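Leucine-rich repeat protein (Bacteroides thetaiotaomicron, PDB 4ECN) is of unknown function but, as an extracellular leucine-rich repeat protein, probably binds other proteins. Local coordinates at residues A[558-563]-A[583-588]; A[16-21]-A[68-73]; A[219-224]-A[258-263]. All blocks are in the same frame, centred on the assembly; numbering follows the deposited sequence.

Contact 1: residues A[558-563]-A[583-588]; sequences NNLEEF and NKVRHL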
ATOM      1  N   ASN A 558       7.217 -16.429  -2.307  1.00 45.56           N
ATOM      2  CA  ASN A 558       7.851 -16.782  -3.561  1.00 45.36           C
ATOM      3  C   ASN A 558       8.028 -18.290  -3.648  1.00 49.76           C
ATOM      4  O   ASN A 558       7.317 -19.009  -2.951  1.00 50.72           O
ATOM      5  CB  ASN A 558       9.157 -16.050  -3.711  1.00 46.43           C
ATOM      6  CG  ASN A 558       8.977 -14.662  -4.214  1.00 61.07           C
ATOM      7  OD1 ASN A 558       8.218 -14.424  -5.151  1.00 56.49           O
ATOM      8  ND2 ASN A 558       9.712 -13.725  -3.642  1.00 51.27           N
ATOM      9  N   ASN A 559       8.898 -18.779  -4.554  1.00 46.40           N
ATOM     10  CA  ASN A 559       9.011 -20.202  -4.846  1.00 46.50           C
ATOM     11  C   ASN A 559      10.383 -20.803  -4.558  1.00 51.60           C
ATOM     12  O   ASN A 559      10.626 -21.952  -4.977  1.00 53.48           O
ATOM     13  CB  ASN A 559       8.701 -20.433  -6.340  1.00 42.69           C
ATOM     14  CG  ASN A 559       7.274 -20.161  -6.739  1.00 50.66           C
ATOM     15  OD1 ASN A 559       6.323 -20.345  -5.956  1.00 50.00           O
ATOM     16  ND2 ASN A 559       7.088 -19.745  -7.983  1.00 34.79           N
ATOM     17  N   LEU A 560      11.255 -20.089  -3.820  1.00 44.89           N
ATOM     18  CA  LEU A 560      12.590 -20.611  -3.532  1.00 44.03           C
ATOM     19  C   LEU A 560      12.545 -21.992  -2.824  1.00 50.67           C
ATOM     20  O   LEU A 560      11.819 -22.159  -1.850  1.00 50.38           O
ATOM     21  CB  LEU A 560      13.383 -19.627  -2.666  1.00 42.25           C
ATOM     22  CG  LEU A 560      14.879 -19.841  -2.726  1.00 45.31           C
ATOM     23  CD1 LEU A 560      15.428 -19.411  -4.065  1.00 45.20           C
ATOM     24  CD2 LEU A 560      15.572 -19.164  -1.581  1.00 45.24           C
ATOM     25  N   GLU A 561      13.316 -22.965  -3.328  1.00 48.57           N
ATOM     26  CA  GLU A 561      13.410 -24.287  -2.706  1.00 49.31           C
ATOM     27  C   GLU A 561      14.799 -24.473  -2.030  1.00 54.99           C
ATOM     28  O   GLU A 561      14.904 -25.163  -1.004  1.00 54.46           O
ATOM     29  CB  GLU A 561      13.139 -25.408  -3.732  1.00 51.36           C
ATOM     30  CG  GLU A 561      11.688 -25.471  -4.210  1.00 57.79           C
ATOM     31  CD  GLU A 561      11.329 -26.461  -5.307  1.00 71.43           C
ATOM     32  OE1 GLU A 561      12.092 -27.426  -5.545  1.00 68.67           O
ATOM     33  OE2 GLU A 561      10.253 -26.277  -5.916  1.00 67.48           O
ATOM     34  N   GLU A 562      15.840 -23.815  -2.591  1.00 51.95           N
ATOM     35  CA  GLU A 562      17.233 -23.855  -2.131  1.00 52.26           C
ATOM     36  C   GLU A 562      17.866 -22.454  -2.022  1.00 54.59           C
ATOM     37  O   GLU A 562      17.740 -21.653  -2.952  1.00 54.65           O
ATOM     38  CB  GLU A 562      18.106 -24.695  -3.107  1.00 54.88           C
ATOM     39  CG  GLU A 562      17.757 -26.165  -3.232  1.00 64.17           C
ATOM     40  CD  GLU A 562      18.374 -26.885  -4.418  1.00 88.02           C
ATOM     41  OE1 GLU A 562      19.581 -26.692  -4.695  1.00 87.94           O
ATOM     42  OE2 GLU A 562      17.651 -27.687  -5.051  1.00 86.03           O
ATOM     43  N   PHE A 563      18.631 -22.202  -0.945  1.00 48.45           N
ATOM     44  CA  PHE A 563      19.394 -20.971  -0.793  1.00 47.51           C
ATOM     45  C   PHE A 563      20.618 -20.992  -1.688  1.00 52.69           C
ATOM     46  O   PHE A 563      21.226 -22.051  -1.819  1.00 52.36           O
ATOM     47  CB  PHE A 563      19.834 -20.780   0.666  1.00 48.87           C
ATOM     48  CG  PHE A 563      18.950 -19.930   1.551  1.00 48.69           C
ATOM     49  CD1 PHE A 563      17.563 -20.041   1.494  1.00 51.03           C
ATOM     50  CD2 PHE A 563      19.503 -19.110   2.522  1.00 48.59           C
ATOM     51  CE1 PHE A 563      16.750 -19.262   2.320  1.00 50.10           C
ATOM     52  CE2 PHE A 563      18.688 -18.350   3.362  1.00 49.93           C
ATOM     53  CZ  PHE A 563      17.319 -18.415   3.242  1.00 47.37           C
ATOM     54  N   ASN A 583       7.876 -19.601   1.214  1.00 45.05           N
ATOM     55  CA  ASN A 583       8.589 -20.100   0.062  1.00 44.60           C
ATOM     56  C   ASN A 583       8.409 -21.589   0.150  1.00 50.82           C
ATOM     57  O   ASN A 583       7.411 -22.031   0.738  1.00 51.99           O
ATOM     58  CB  ASN A 583      10.033 -19.619   0.012  1.00 40.70           C
ATOM     59  CG  ASN A 583      10.195 -18.208  -0.524  1.00 56.58           C
ATOM     60  OD1 ASN A 583      10.683 -18.005  -1.630  1.00 48.97           O
ATOM     61  ND2 ASN A 583       9.794 -17.199   0.235  1.00 48.50           N
ATOM     62  N   LYS A 584       9.330 -22.374  -0.395  1.00 47.74           N
ATOM     63  CA  LYS A 584       9.275 -23.839  -0.316  1.00 47.52           C
ATOM     64  C   LYS A 584      10.685 -24.320   0.062  1.00 51.16           C
ATOM     65  O   LYS A 584      11.125 -25.403  -0.359  1.00 51.19           O
ATOM     66  CB  LYS A 584       8.748 -24.461  -1.651  1.00 50.22           C
ATOM     67  CG  LYS A 584       7.229 -24.307  -1.931  1.00 59.19           C
ATOM     68  CD  LYS A 584       6.831 -22.982  -2.598  1.00 78.83           C
ATOM     69  CE  LYS A 584       5.335 -22.792  -2.772  1.00 93.50           C
ATOM     70  NZ  LYS A 584       4.998 -21.429  -3.287  1.00 99.34           N
ATOM     71  N   VAL A 585      11.388 -23.480   0.882  1.00 47.16           N
ATOM     72  CA  VAL A 585      12.793 -23.658   1.245  1.00 47.79           C
ATOM     73  C   VAL A 585      12.975 -24.981   1.997  1.00 57.68           C
ATOM     74  O   VAL A 585      12.431 -25.163   3.085  1.00 58.30           O
ATOM     75  CB  VAL A 585      13.389 -22.465   2.036  1.00 48.56           C
ATOM     76  CG1 VAL A 585      14.841 -22.726   2.421  1.00 48.26           C
ATOM     77  CG2 VAL A 585      13.304 -21.181   1.223  1.00 47.87           C
ATOM     78  N   ARG A 586      13.754 -25.896   1.385  1.00 56.28           N
ATOM     79  CA  ARG A 586      14.090 -27.205   1.958  1.00 57.01           C
ATOM     80  C   ARG A 586      15.588 -27.264   2.321  1.00 63.18           C
ATOM     81  O   ARG A 586      15.997 -28.194   3.021  1.00 63.55           O
ATOM     82  CB  ARG A 586      13.721 -28.372   0.992  1.00 57.23           C
ATOM     83  CG  ARG A 586      14.459 -28.377  -0.356  1.00 62.95           C
ATOM     84  CD  ARG A 586      14.226 -29.623  -1.204  1.00 66.22           C
ATOM     85  NE  ARG A 586      13.946 -29.269  -2.601  1.00 69.06           N
ATOM     86  CZ  ARG A 586      14.874 -29.082  -3.532  1.00 83.55           C
ATOM     87  NH1 ARG A 586      16.157 -29.264  -3.247  1.00 72.07           N
ATOM     88  NH2 ARG A 586      14.524 -28.724  -4.759  1.00 75.93           N
ATOM     89  N   HIS A 587      16.405 -26.293   1.823  1.00 60.10           N
ATOM     90  CA  HIS A 587      17.848 -26.279   2.058  1.00 60.18           C
ATOM     91  C   HIS A 587      18.423 -24.853   2.265  1.00 60.35           C
ATOM     92  O   HIS A 587      18.403 -24.031   1.344  1.00 59.50           O
ATOM     93  CB  HIS A 587      18.572 -26.950   0.874  1.00 62.84           C
ATOM     94  CG  HIS A 587      20.065 -26.952   1.009  1.00 67.94           C
ATOM     95  ND1 HIS A 587      20.715 -27.820   1.883  1.00 70.42           N
ATOM     96  CD2 HIS A 587      20.989 -26.165   0.406  1.00 70.57           C
ATOM     97  CE1 HIS A 587      22.003 -27.533   1.778  1.00 70.58           C
ATOM     98  NE2 HIS A 587      22.218 -26.544   0.905  1.00 71.10           N
ATOM     99  N   LEU A 588      19.025 -24.620   3.451  1.00 54.29           N
ATOM    100  CA  LEU A 588      19.698 -23.364   3.814  1.00 52.86           C
ATOM    101  C   LEU A 588      21.209 -23.415   3.608  1.00 59.43           C
ATOM    102  O   LEU A 588      21.839 -24.464   3.777  1.00 61.69           O
ATOM    103  CB  LEU A 588      19.455 -23.003   5.293  1.00 51.17           C
ATOM    104  CG  LEU A 588      18.048 -22.672   5.755  1.00 53.22           C
ATOM    105  CD1 LEU A 588      18.040 -22.414   7.225  1.00 53.21           C
ATOM    106  CD2 LEU A 588      17.500 -21.479   5.054  1.00 51.70           C
TER
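Two backbone amides converge on the carbonyl oxygen of Glu561: Arg586 N gives it a nearly straight bond of 2.8 Å (N-H...O 174°), while His587 N adds a weak one. One residue earlier the carbonyl of Leu560 accepts Lys584 N, and two residues after Glu561, Phe563 N donates to His587 O at 2.9 Å; the backbones are bridged once, at Glu562 and His587. Asn583 reaches across, its OD1 taking Leu560 N on a lone pair at 3.1 Å; its ND2 goes to Val581 and Met555 carbonyls. Arg586 CG sits between its backbone N and carbonyl carbon (chi1 62°), and a bend at chi3 turns the edge of the guanidinium to Glu561 and Glu562. Arg586 NH2 meets the anti lone pair of Glu561 OE1 at 2.9 Å, and Arg586 NH1 comes to Glu562 OE2 from above the carboxylate plane, forming a salt-bridge network. Leu588 CD2 lies over the centre of the Phe563 ring, 3.5 Å from its centroid, and Val585 CG1 approaches the ring obliquely. These loops follow strands 552-554 and 577-579 in the leucine-rich repeat array; helix 530-542 flanks the first, with Trp537 packed edge-to-face on Phe563 and Lys534 salt-bridged to Glu562 OE1.

Contact 2: residues A[16-21]-A[68-73]; sequences KLYKST and NAEYGL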
ATOM      1  N   LYS A  16     -32.415  20.708 -37.093  1.00 75.29           N
ATOM      2  CA  LYS A  16     -33.647  20.773 -36.316  1.00 76.99           C
ATOM      3  C   LYS A  16     -33.308  21.448 -34.975  1.00 83.11           C
ATOM      4  O   LYS A  16     -32.461  20.923 -34.245  1.00 81.99           O
ATOM      5  CB  LYS A  16     -34.211  19.344 -36.147  1.00 79.87           C
ATOM      6  CG  LYS A  16     -35.708  19.199 -36.371  1.00 97.69           C
ATOM      7  CD  LYS A  16     -36.144  17.776 -36.030  1.00108.28           C
ATOM      8  CE  LYS A  16     -37.580  17.447 -36.362  1.00119.01           C
ATOM      9  NZ  LYS A  16     -37.913  16.042 -35.997  1.00127.02           N
ATOM     10  N   LEU A  17     -33.875  22.655 -34.702  1.00 81.81           N
ATOM     11  CA  LEU A  17     -33.616  23.421 -33.469  1.00 81.65           C
ATOM     12  C   LEU A  17     -34.386  22.814 -32.284  1.00 87.72           C
ATOM     13  O   LEU A  17     -35.600  22.615 -32.366  1.00 89.15           O
ATOM     14  CB  LEU A  17     -33.973  24.912 -33.641  1.00 82.01           C
ATOM     15  CG  LEU A  17     -32.945  25.781 -34.395  1.00 86.62           C
ATOM     16  CD1 LEU A  17     -33.565  27.052 -34.916  1.00 87.58           C
ATOM     17  CD2 LEU A  17     -31.750  26.130 -33.518  1.00 87.96           C
ATOM     18  N   TYR A  18     -33.662  22.491 -31.204  1.00 83.81           N
ATOM     19  CA  TYR A  18     -34.210  21.878 -30.000  1.00 84.24           C
ATOM     20  C   TYR A  18     -34.052  22.796 -28.791  1.00 90.66           C
ATOM     21  O   TYR A  18     -33.136  23.624 -28.749  1.00 90.02           O
ATOM     22  CB  TYR A  18     -33.534  20.520 -29.722  1.00 84.79           C
ATOM     23  CG  TYR A  18     -34.001  19.408 -30.640  1.00 87.81           C
ATOM     24  CD1 TYR A  18     -33.508  19.292 -31.936  1.00 90.14           C
ATOM     25  CD2 TYR A  18     -34.905  18.446 -30.199  1.00 89.15           C
ATOM     26  CE1 TYR A  18     -33.940  18.277 -32.790  1.00 91.66           C
ATOM     27  CE2 TYR A  18     -35.328  17.410 -31.037  1.00 90.85           C
ATOM     28  CZ  TYR A  18     -34.844  17.331 -32.336  1.00 98.47           C
ATOM     29  OH  TYR A  18     -35.258  16.319 -33.177  1.00 98.60           O
ATOM     30  N   LYS A  19     -34.963  22.644 -27.811  1.00 89.01           N
ATOM     31  CA  LYS A  19     -34.989  23.396 -26.557  1.00 88.66           C
ATOM     32  C   LYS A  19     -34.067  22.718 -25.528  1.00 93.56           C
ATOM     33  O   LYS A  19     -33.745  21.536 -25.688  1.00 92.24           O
ATOM     34  CB  LYS A  19     -36.433  23.515 -26.034  1.00 91.20           C
ATOM     35  CG  LYS A  19     -37.343  24.346 -26.936  1.00 96.80           C
ATOM     36  CD  LYS A  19     -38.787  24.399 -26.447  1.00103.73           C
ATOM     37  CE  LYS A  19     -39.605  25.396 -27.239  1.00107.94           C
ATOM     38  NZ  LYS A  19     -41.031  25.420 -26.809  1.00113.50           N
ATOM     39  N   SER A  20     -33.620  23.479 -24.497  1.00 92.29           N
ATOM     40  CA  SER A  20     -32.708  22.998 -23.441  1.00 92.34           C
ATOM     41  C   SER A  20     -33.485  22.539 -22.170  1.00 97.95           C
ATOM     42  O   SER A  20     -34.605  22.027 -22.293  1.00 98.45           O
ATOM     43  CB  SER A  20     -31.690  24.080 -23.079  1.00 95.11           C
ATOM     44  OG  SER A  20     -32.330  25.279 -22.677  1.00102.98           O
ATOM     45  N   THR A  21     -32.863  22.675 -20.964  1.00 93.94           N
ATOM     46  CA  THR A  21     -33.435  22.258 -19.675  1.00116.05           C
ATOM     47  C   THR A  21     -33.310  23.385 -18.638  1.00141.76           C
ATOM     48  O   THR A  21     -34.223  23.606 -17.841  1.00102.84           O
ATOM     49  CB  THR A  21     -32.745  20.972 -19.169  1.00120.91           C
ATOM     50  OG1 THR A  21     -31.331  21.177 -19.110  1.00120.07           O
ATOM     51  CG2 THR A  21     -33.052  19.751 -20.035  1.00117.58           C
ATOM     52  N   ASN A  68     -42.521  21.135 -26.609  1.00118.34           N
ATOM     53  CA  ASN A  68     -41.746  21.382 -25.385  1.00117.59           C
ATOM     54  C   ASN A  68     -40.293  20.846 -25.533  1.00119.99           C
ATOM     55  O   ASN A  68     -39.491  20.974 -24.598  1.00118.90           O
ATOM     56  CB  ASN A  68     -42.434  20.752 -24.155  1.00119.94           C
ATOM     57  CG  ASN A  68     -43.532  21.586 -23.526  1.00139.89           C
ATOM     58  OD1 ASN A  68     -44.370  22.205 -24.203  1.00131.64           O
ATOM     59  ND2 ASN A  68     -43.565  21.580 -22.197  1.00130.47           N
ATOM     60  N   ALA A  69     -39.966  20.262 -26.708  1.00115.61           N
ATOM     61  CA  ALA A  69     -38.647  19.714 -27.026  1.00113.81           C
ATOM     62  C   ALA A  69     -38.074  20.344 -28.292  1.00116.06           C
ATOM     63  O   ALA A  69     -36.852  20.435 -28.420  1.00114.54           O
ATOM     64  CB  ALA A  69     -38.736  18.205 -27.194  1.00114.66           C
ATOM     65  N   GLU A  70     -38.957  20.772 -29.223  1.00112.45           N
ATOM     66  CA  GLU A  70     -38.582  21.358 -30.511  1.00111.95           C
ATOM     67  C   GLU A  70     -39.024  22.815 -30.604  1.00115.11           C
ATOM     68  O   GLU A  70     -40.186  23.115 -30.327  1.00115.37           O
ATOM     69  CB  GLU A  70     -39.201  20.545 -31.672  1.00114.31           C
ATOM     70  CG  GLU A  70     -38.775  19.082 -31.704  1.00125.54           C
ATOM     71  CD  GLU A  70     -39.398  18.158 -32.739  1.00144.47           C
ATOM     72  OE1 GLU A  70     -39.840  18.643 -33.806  1.00128.54           O
ATOM     73  OE2 GLU A  70     -39.383  16.927 -32.502  1.00138.15           O
ATOM     74  N   TYR A  71     -38.103  23.718 -31.025  1.00110.50           N
ATOM     75  CA  TYR A  71     -38.390  25.149 -31.219  1.00110.03           C
ATOM     76  C   TYR A  71     -39.279  25.366 -32.463  1.00111.12           C
ATOM     77  O   TYR A  71     -39.768  26.477 -32.677  1.00111.07           O
ATOM     78  CB  TYR A  71     -37.099  26.005 -31.334  1.00111.23           C
ATOM     79  CG  TYR A  71     -36.531  26.488 -30.011  1.00113.44           C
ATOM     80  CD1 TYR A  71     -37.140  27.521 -29.300  1.00116.18           C
ATOM     81  CD2 TYR A  71     -35.332  25.981 -29.519  1.00113.34           C
ATOM     82  CE1 TYR A  71     -36.616  27.977 -28.088  1.00116.82           C
ATOM     83  CE2 TYR A  71     -34.791  26.439 -28.316  1.00113.65           C
ATOM     84  CZ  TYR A  71     -35.443  27.427 -27.595  1.00121.15           C
ATOM     85  OH  TYR A  71     -34.908  27.869 -26.408  1.00119.72           O
ATOM     86  N   GLY A  72     -39.483  24.308 -33.246  1.00105.41           N
ATOM     87  CA  GLY A  72     -40.317  24.339 -34.441  1.00105.11           C
ATOM     88  C   GLY A  72     -39.698  25.064 -35.618  1.00105.55           C
ATOM     89  O   GLY A  72     -40.401  25.787 -36.330  1.00106.03           O
ATOM     90  N   LEU A  73     -38.372  24.885 -35.824  1.00 98.27           N
ATOM     91  CA  LEU A  73     -37.613  25.483 -36.934  1.00 96.46           C
ATOM     92  C   LEU A  73     -36.654  24.442 -37.509  1.00 94.85           C
ATOM     93  O   LEU A  73     -35.876  23.848 -36.753  1.00 92.62           O
ATOM     94  CB  LEU A  73     -36.856  26.756 -36.506  1.00 96.00           C
ATOM     95  CG  LEU A  73     -37.699  27.979 -36.103  1.00101.58           C
ATOM     96  CD1 LEU A  73     -36.915  28.916 -35.204  1.00101.16           C
ATOM     97  CD2 LEU A  73     -38.293  28.702 -37.324  1.00104.73           C
TER
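Ala69 O accepts Lys19 N, just past strand 10-18, at 3.0 Å and from well above the carbonyl plane. Glu70 follows, antiparallel to Tyr18 as a non-hydrogen-bonded pair. Their side chains lie alongside each other, Glu70 CG against Tyr18 CE2, and the carboxylate continues to Lys16, whose extended chain makes a long salt bridge from Lys16 NZ to Glu70 OE2 (3.9 Å); Glu70 OE1 is held by Tyr64 OH. At Tyr71 the backbone N returns a 3.0 Å bond to Leu17 O. One face of the Tyr71 ring carries a CH-pi contact, Lys19 CG over its centre, 3.5 Å from the centroid. With CG anti to the carbonyl carbon (chi1 -66°) and the rest extended, the lysine runs on across the ring to bring NZ to Asn67 O. Tyr18 O meets the ring at its edge. Gly72, with positive phi (74°), turns the corner, after which Leu73 O takes Leu17 N in a nearly straight bond and Leu73 CB packs on Leu17 CD1, beside Leu61. Strand 10-18, antiparallel to 73-81 and parallel to 118-124, is consistent with the transthyretin-like beta fold of the DUF4458 family.

Contact 3: residues A[219-224]-A[258-263]; sequences VAYTTY and PIQLKE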
ATOM      1  N   VAL A 219      -4.781  33.273 -19.789  1.00 42.98           N
ATOM      2  CA  VAL A 219      -3.946  32.837 -18.673  1.00 41.50           C
ATOM      3  C   VAL A 219      -2.813  31.861 -19.145  1.00 46.11           C
ATOM      4  O   VAL A 219      -1.910  31.541 -18.358  1.00 45.28           O
ATOM      5  CB  VAL A 219      -4.804  32.205 -17.535  1.00 43.60           C
ATOM      6  CG1 VAL A 219      -5.701  33.259 -16.896  1.00 43.51           C
ATOM      7  CG2 VAL A 219      -5.614  30.994 -18.003  1.00 42.05           C
ATOM      8  N   ALA A 220      -2.834  31.440 -20.417  1.00 44.30           N
ATOM      9  CA  ALA A 220      -1.790  30.563 -20.969  1.00 45.02           C
ATOM     10  C   ALA A 220      -1.903  30.411 -22.485  1.00 49.89           C
ATOM     11  O   ALA A 220      -2.999  30.523 -23.043  1.00 50.27           O
ATOM     12  CB  ALA A 220      -1.855  29.180 -20.321  1.00 45.12           C
ATOM     13  N   TYR A 221      -0.777  30.110 -23.146  1.00 46.82           N
ATOM     14  CA  TYR A 221      -0.774  29.843 -24.589  1.00 47.42           C
ATOM     15  C   TYR A 221       0.381  28.907 -24.975  1.00 53.21           C
ATOM     16  O   TYR A 221       1.398  28.807 -24.270  1.00 52.24           O
ATOM     17  CB  TYR A 221      -0.701  31.138 -25.444  1.00 49.28           C
ATOM     18  CG  TYR A 221       0.625  31.863 -25.341  1.00 52.26           C
ATOM     19  CD1 TYR A 221       1.690  31.533 -26.179  1.00 54.87           C
ATOM     20  CD2 TYR A 221       0.839  32.829 -24.361  1.00 53.37           C
ATOM     21  CE1 TYR A 221       2.936  32.142 -26.039  1.00 56.75           C
ATOM     22  CE2 TYR A 221       2.078  33.450 -24.217  1.00 55.25           C
ATOM     23  CZ  TYR A 221       3.119  33.113 -25.069  1.00 66.49           C
ATOM     24  OH  TYR A 221       4.333  33.741 -24.956  1.00 72.94           O
ATOM     25  N   THR A 222       0.206  28.250 -26.129  1.00 51.37           N
ATOM     26  CA  THR A 222       1.194  27.425 -26.807  1.00 51.07           C
ATOM     27  C   THR A 222       1.186  27.876 -28.265  1.00 55.30           C
ATOM     28  O   THR A 222       0.130  27.840 -28.907  1.00 52.50           O
ATOM     29  CB  THR A 222       0.937  25.929 -26.608  1.00 57.31           C
ATOM     30  OG1 THR A 222       0.905  25.637 -25.213  1.00 64.01           O
ATOM     31  CG2 THR A 222       2.004  25.082 -27.247  1.00 53.14           C
ATOM     32  N   THR A 223       2.339  28.366 -28.763  1.00 54.78           N
ATOM     33  CA  THR A 223       2.455  28.780 -30.170  1.00 56.19           C
ATOM     34  C   THR A 223       3.107  27.641 -30.985  1.00 62.03           C
ATOM     35  O   THR A 223       3.912  26.874 -30.448  1.00 60.73           O
ATOM     36  CB  THR A 223       3.219  30.109 -30.332  1.00 61.08           C
ATOM     37  OG1 THR A 223       4.432  30.051 -29.590  1.00 62.39           O
ATOM     38  CG2 THR A 223       2.402  31.317 -29.897  1.00 55.08           C
ATOM     39  N   TYR A 224       2.743  27.538 -32.279  1.00 61.33           N
ATOM     40  CA  TYR A 224       3.250  26.515 -33.195  1.00 62.49           C
ATOM     41  C   TYR A 224       3.765  27.079 -34.528  1.00 71.32           C
ATOM     42  O   TYR A 224       3.207  28.037 -35.062  1.00 70.67           O
ATOM     43  CB  TYR A 224       2.153  25.490 -33.521  1.00 62.76           C
ATOM     44  CG  TYR A 224       1.576  24.794 -32.315  1.00 62.85           C
ATOM     45  CD1 TYR A 224       2.174  23.649 -31.793  1.00 64.26           C
ATOM     46  CD2 TYR A 224       0.422  25.268 -31.700  1.00 62.58           C
ATOM     47  CE1 TYR A 224       1.657  23.017 -30.664  1.00 63.29           C
ATOM     48  CE2 TYR A 224      -0.108  24.640 -30.577  1.00 62.15           C
ATOM     49  CZ  TYR A 224       0.510  23.514 -30.062  1.00 67.01           C
ATOM     50  OH  TYR A 224      -0.018  22.901 -28.950  1.00 63.20           O
ATOM     51  N   PRO A 258      -0.616  37.890 -24.878  1.00 57.90           N
ATOM     52  CA  PRO A 258       0.732  38.475 -24.729  1.00 58.45           C
ATOM     53  C   PRO A 258       1.884  37.482 -24.989  1.00 61.68           C
ATOM     54  O   PRO A 258       2.336  36.781 -24.074  1.00 60.14           O
ATOM     55  CB  PRO A 258       0.746  38.936 -23.266  1.00 60.02           C
ATOM     56  CG  PRO A 258      -0.174  38.024 -22.576  1.00 63.69           C
ATOM     57  CD  PRO A 258      -1.257  37.690 -23.563  1.00 59.11           C
ATOM     58  N   ILE A 259       2.414  37.499 -26.222  1.00 58.28           N
ATOM     59  CA  ILE A 259       3.504  36.616 -26.638  1.00 58.02           C
ATOM     60  C   ILE A 259       4.804  37.080 -25.962  1.00 64.72           C
ATOM     61  O   ILE A 259       5.101  38.267 -25.963  1.00 65.53           O
ATOM     62  CB  ILE A 259       3.608  36.570 -28.181  1.00 60.73           C
ATOM     63  CG1 ILE A 259       2.265  36.113 -28.827  1.00 59.73           C
ATOM     64  CG2 ILE A 259       4.795  35.707 -28.661  1.00 61.72           C
ATOM     65  CD1 ILE A 259       1.708  34.737 -28.402  1.00 57.11           C
ATOM     66  N   GLN A 260       5.553  36.134 -25.364  1.00 62.24           N
ATOM     67  CA  GLN A 260       6.774  36.405 -24.601  1.00 63.15           C
ATOM     68  C   GLN A 260       8.065  36.204 -25.395  1.00 69.77           C
ATOM     69  O   GLN A 260       9.054  36.896 -25.111  1.00 69.90           O
ATOM     70  CB  GLN A 260       6.836  35.484 -23.369  1.00 63.42           C
ATOM     71  CG  GLN A 260       5.665  35.621 -22.405  1.00 67.77           C
ATOM     72  CD  GLN A 260       5.543  36.998 -21.803  1.00 77.96           C
ATOM     73  OE1 GLN A 260       6.496  37.546 -21.230  1.00 72.92           O
ATOM     74  NE2 GLN A 260       4.345  37.565 -21.892  1.00 64.39           N
ATOM     75  N   LEU A 261       8.070  35.216 -26.333  1.00 67.24           N
ATOM     76  CA  LEU A 261       9.219  34.797 -27.156  1.00 68.09           C
ATOM     77  C   LEU A 261      10.357  34.392 -26.232  1.00 72.65           C
ATOM     78  O   LEU A 261      11.457  34.952 -26.294  1.00 74.07           O
ATOM     79  CB  LEU A 261       9.672  35.886 -28.151  1.00 69.32           C
ATOM     80  CG  LEU A 261       8.624  36.472 -29.087  1.00 74.39           C
ATOM     81  CD1 LEU A 261       9.092  37.800 -29.649  1.00 75.89           C
ATOM     82  CD2 LEU A 261       8.259  35.516 -30.190  1.00 75.99           C
ATOM     83  N   LYS A 262      10.052  33.488 -25.303  1.00 67.16           N
ATOM     84  CA  LYS A 262      11.020  33.026 -24.316  1.00 66.83           C
ATOM     85  C   LYS A 262      11.137  31.496 -24.329  1.00 71.33           C
ATOM     86  O   LYS A 262      10.433  30.796 -25.070  1.00 71.15           O
ATOM     87  CB  LYS A 262      10.632  33.507 -22.899  1.00 67.83           C
ATOM     88  CG  LYS A 262      10.547  35.007 -22.696  1.00 77.73           C
ATOM     89  CD  LYS A 262      10.059  35.307 -21.282  1.00 84.44           C
ATOM     90  CE  LYS A 262       9.793  36.774 -21.035  1.00 94.78           C
ATOM     91  NZ  LYS A 262       9.182  37.007 -19.697  1.00 99.98           N
ATOM     92  N   GLU A 263      12.050  30.984 -23.504  1.00 67.31           N
ATOM     93  CA  GLU A 263      12.231  29.559 -23.342  1.00 66.07           C
ATOM     94  C   GLU A 263      11.160  29.091 -22.380  1.00 64.77           C
ATOM     95  O   GLU A 263      10.861  29.811 -21.425  1.00 64.36           O
ATOM     96  CB  GLU A 263      13.660  29.278 -22.848  1.00 68.69           C
ATOM     97  CG  GLU A 263      14.189  27.890 -23.180  1.00 85.54           C
ATOM     98  CD  GLU A 263      15.707  27.806 -23.170  1.00117.85           C
ATOM     99  OE1 GLU A 263      16.302  27.870 -22.070  1.00114.53           O
ATOM    100  OE2 GLU A 263      16.303  27.699 -24.269  1.00116.60           O
TER
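Tyr221 drives its ring into the start of the segment 258-263, and almost the whole contact is gathered round that one side chain. Gln260 N donates to Tyr221 OH at 2.7 Å with an N-H...O angle of 154°, and the same hydroxyl bonds Glu235 OE2, so this buried oxygen is gripped by partners on two chain segments. Glu235 goes on to accept Leu261 N and Lys262 N, making it the hub that ties the hydroxyl to the turn. The ring reaches across because CG stands between the backbone N and the carbonyl carbon (chi1 69°), a position that projects it from strand 214-227. Ile259 CD1 covers one face, 3.9 Å from the Tyr221 ring centroid and displaced toward the rim, and the same methyl meets Thr223 CG2 tip to tip at 3.8 Å. Pro258 O approaches Tyr221 CE2 obliquely. Gln260 folds back at chi2 so that its NE2 donates to Pro258 O at 3.1 Å as well as to Glu140.

Beyond Gln260 the fit slackens: Leu261, though buried against Tyr150 and Lys139, barely touches segment 219-224, while Lys262, exposed to solvent, directs NZ to Gln260 OE1, and Glu263 is also exposed. The contact is consistent with a transthyretin-like beta domain, the second DUF4458 unit, at the end of strand 251-259, where the chain goes on toward the leucine-rich repeats.

Read from the N terminus, the three contacts come in series, and none nests within or crosses another. Contact 2 closes first, joining residues 16-21 to 68-73 across a loop of 46 residues within the first DUF4458 domain. Contact 3 then joins 219-224 to 258-263 across 33 residues, where the second such domain passes into the leucine-rich repeats. Contact 1 closes the shortest loop, 19 residues, between adjacent repeat loops. Contacts 2 and 3 have centres 41 Å apart. Contact 1 lies on the opposite side of the chain's centre from both, its centre 73 Å from that of contact 2 and 61 Å from that of contact 3; each closes a local part of an elongated chain.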